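Local atomic coordinates of pullulanase (Bacillus acidopullulyticus, PDB entry 2WAN), a protein that hydrolyses the alpha-1,6-glucosidic branch links of pullulan and starch-type polysaccharides, as a debranching glycoside hydrolase. Residues A138-T143 with V155-V159. Residues are numbered along the deposited sequence; the frame is centred on the assembly and turned at random.
Sequences AASGFT and VTSAV
Val155 wedges its two methyls into the turn where the chain swings round from Ala139 to Phe142. CG1, placed anti to the backbone N (chi1 176°), lies 4.0 Å from Ala139 CA, with the CB of Phe142 only slightly farther off. CG2 lies against the Phe142 carbonyl, 3.5 Å from Phe142 O. On the valine's own carbonyl sits the methyl of Ala139, its CB 3.2 Å from Val155 O, which is tight for a methyl on an oxygen. Three residues on, Ala158 CB packs beside the Ala139 carbonyl, 4.0 Å from Ser140 CB and obliquely placed to the Phe142 ring at 4.2 Å from CD2. The buried Phe142 side chain also touches Met133 of strand 132-134 and Leu276 of strand 273-278, and Val155 and Ala158 touch Leu276 as well. An alanine in place of Val155 would probably leave a gap beside Ala139 CA and Phe142 CB and weaken the packing against Leu276.

Beside the valine the two backbones do not bond directly. A water is inserted: it donates to Phe142 O at 2.7 Å and accepts from Val155 N at 2.9 Å. The loose part of the contact is its exposed edge, at Ala138 and Thr156. Here Ala138 makes contact mainly through the backbone, its O meeting Ser157 CA in a CA-H...O approach of 3.6 Å, while the side chains of Thr156 and Ser157 point away from the turn. The turn itself is a type I' beta turn, closed by the bond from Phe142 N to Ala139 O. Together these features describe the open end of an antiparallel beta hairpin, strands 142-146 and 152-160, where a type I' turn leads into the first strand and a water bridges it to the second.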
ATOM      1  N   ALA A 138     -20.601  -0.507  39.356  1.00 42.84           N
ATOM      2  CA  ALA A 138     -20.107   0.837  39.015  1.00 43.17           C
ATOM      3  C   ALA A 138     -18.612   0.899  38.669  1.00 42.15           C
ATOM      4  O   ALA A 138     -18.187   0.342  37.652  1.00 42.21           O
ATOM      5  CB  ALA A 138     -20.464   1.837  40.123  1.00 43.19           C
ATOM      6  N   ALA A 139     -17.831   1.556  39.527  1.00 40.89           N
ATOM      7  CA  ALA A 139     -16.399   1.766  39.307  1.00 39.18           C
ATOM      8  C   ALA A 139     -15.561   0.494  39.415  1.00 38.89           C
ATOM      9  O   ALA A 139     -14.442   0.438  38.892  1.00 37.68           O
ATOM     10  CB  ALA A 139     -15.870   2.827  40.265  1.00 39.20           C
ATOM     11  N   SER A 140     -16.095  -0.513  40.107  1.00 36.68           N
ATOM     12  CA  SER A 140     -15.410  -1.794  40.298  1.00 36.28           C
ATOM     13  C   SER A 140     -13.975  -1.611  40.817  1.00 35.88           C
ATOM     14  O   SER A 140     -13.044  -2.293  40.379  1.00 37.25           O
ATOM     15  CB  SER A 140     -15.467  -2.641  39.010  1.00 36.49           C
ATOM     16  OG  SER A 140     -14.760  -3.862  39.154  1.00 34.49           O
ATOM     17  N   GLY A 141     -13.812  -0.672  41.751  1.00 35.67           N
ATOM     18  CA  GLY A 141     -12.524  -0.421  42.403  1.00 36.22           C
ATOM     19  C   GLY A 141     -11.530   0.421  41.615  1.00 36.58           C
ATOM     20  O   GLY A 141     -10.388   0.616  42.053  1.00 37.30           O
ATOM     21  N   PHE A 142     -11.954   0.914  40.452  1.00 36.39           N
ATOM     22  CA  PHE A 142     -11.063   1.709  39.592  1.00 35.37           C
ATOM     23  C   PHE A 142     -11.068   3.183  39.965  1.00 35.02           C
ATOM     24  O   PHE A 142     -12.124   3.749  40.240  1.00 36.28           O
ATOM     25  CB  PHE A 142     -11.443   1.559  38.118  1.00 33.68           C
ATOM     26  CG  PHE A 142     -10.926   0.306  37.484  1.00 31.46           C
ATOM     27  CD1 PHE A 142      -9.656   0.273  36.925  1.00 32.55           C
ATOM     28  CD2 PHE A 142     -11.714  -0.842  37.434  1.00 32.63           C
ATOM     29  CE1 PHE A 142      -9.169  -0.884  36.325  1.00 33.72           C
ATOM     30  CE2 PHE A 142     -11.235  -2.006  36.835  1.00 33.66           C
ATOM     31  CZ  PHE A 142      -9.959  -2.029  36.283  1.00 34.65           C
ATOM     32  N   THR A 143      -9.879   3.788  39.958  1.00 34.81           N
ATOM     33  CA  THR A 143      -9.720   5.234  40.177  1.00 35.10           C
ATOM     34  C   THR A 143      -8.878   5.889  39.079  1.00 34.96           C
ATOM     35  O   THR A 143      -7.975   5.260  38.515  1.00 34.89           O
ATOM     36  CB  THR A 143      -9.066   5.558  41.544  1.00 33.72           C
ATOM     37  OG1 THR A 143      -7.824   4.853  41.670  1.00 35.82           O
ATOM     38  CG2 THR A 143      -9.992   5.174  42.701  1.00 36.45           C
ATOM     39  N   VAL A 155     -14.611   7.275  38.195  1.00 35.34           N
ATOM     40  CA  VAL A 155     -14.954   6.237  37.228  1.00 34.32           C
ATOM     41  C   VAL A 155     -16.419   5.861  37.456  1.00 35.66           C
ATOM     42  O   VAL A 155     -16.786   5.404  38.545  1.00 36.92           O
ATOM     43  CB  VAL A 155     -14.045   4.995  37.383  1.00 34.23           C
ATOM     44  CG1 VAL A 155     -14.479   3.878  36.436  1.00 36.61           C
ATOM     45  CG2 VAL A 155     -12.575   5.364  37.157  1.00 31.79           C
ATOM     46  N   THR A 156     -17.249   6.067  36.435  1.00 35.71           N
ATOM     47  CA  THR A 156     -18.699   5.870  36.548  1.00 35.56           C
ATOM     48  C   THR A 156     -19.183   4.483  36.104  1.00 36.93           C
ATOM     49  O   THR A 156     -20.313   4.083  36.414  1.00 35.09           O
ATOM     50  CB  THR A 156     -19.486   6.947  35.767  1.00 36.26           C
ATOM     51  OG1 THR A 156     -19.217   6.830  34.362  1.00 36.09           O
ATOM     52  CG2 THR A 156     -19.111   8.347  36.249  1.00 37.43           C
ATOM     53  N   SER A 157     -18.323   3.765  35.382  1.00 35.90           N
ATOM     54  CA  SER A 157     -18.666   2.469  34.797  1.00 36.40           C
ATOM     55  C   SER A 157     -17.402   1.714  34.409  1.00 35.53           C
ATOM     56  O   SER A 157     -16.419   2.314  33.953  1.00 35.22           O
ATOM     57  CB  SER A 157     -19.564   2.654  33.568  1.00 36.48           C
ATOM     58  OG  SER A 157     -19.744   1.427  32.878  1.00 42.57           O
ATOM     59  N   ALA A 158     -17.424   0.401  34.610  1.00 34.33           N
ATOM     60  CA  ALA A 158     -16.312  -0.460  34.234  1.00 33.24           C
ATOM     61  C   ALA A 158     -16.845  -1.744  33.605  1.00 34.63           C
ATOM     62  O   ALA A 158     -17.467  -2.568  34.286  1.00 34.35           O
ATOM     63  CB  ALA A 158     -15.437  -0.769  35.441  1.00 33.85           C
ATOM     64  N   VAL A 159     -16.618  -1.897  32.302  1.00 32.39           N
ATOM     65  CA  VAL A 159     -17.065  -3.086  31.569  1.00 30.35           C
ATOM     66  C   VAL A 159     -15.874  -3.785  30.915  1.00 30.86           C
ATOM     67  O   VAL A 159     -14.794  -3.194  30.794  1.00 30.83           O
ATOM     68  CB  VAL A 159     -18.171  -2.756  30.521  1.00 30.31           C
ATOM     69  CG1 VAL A 159     -19.346  -2.030  31.174  1.00 29.48           C
ATOM     70  CG2 VAL A 159     -17.608  -1.942  29.335  1.00 27.24           C
TER
HETATM   71  O   HOH W   1     -13.415   6.071  40.592  1.00 39.22           O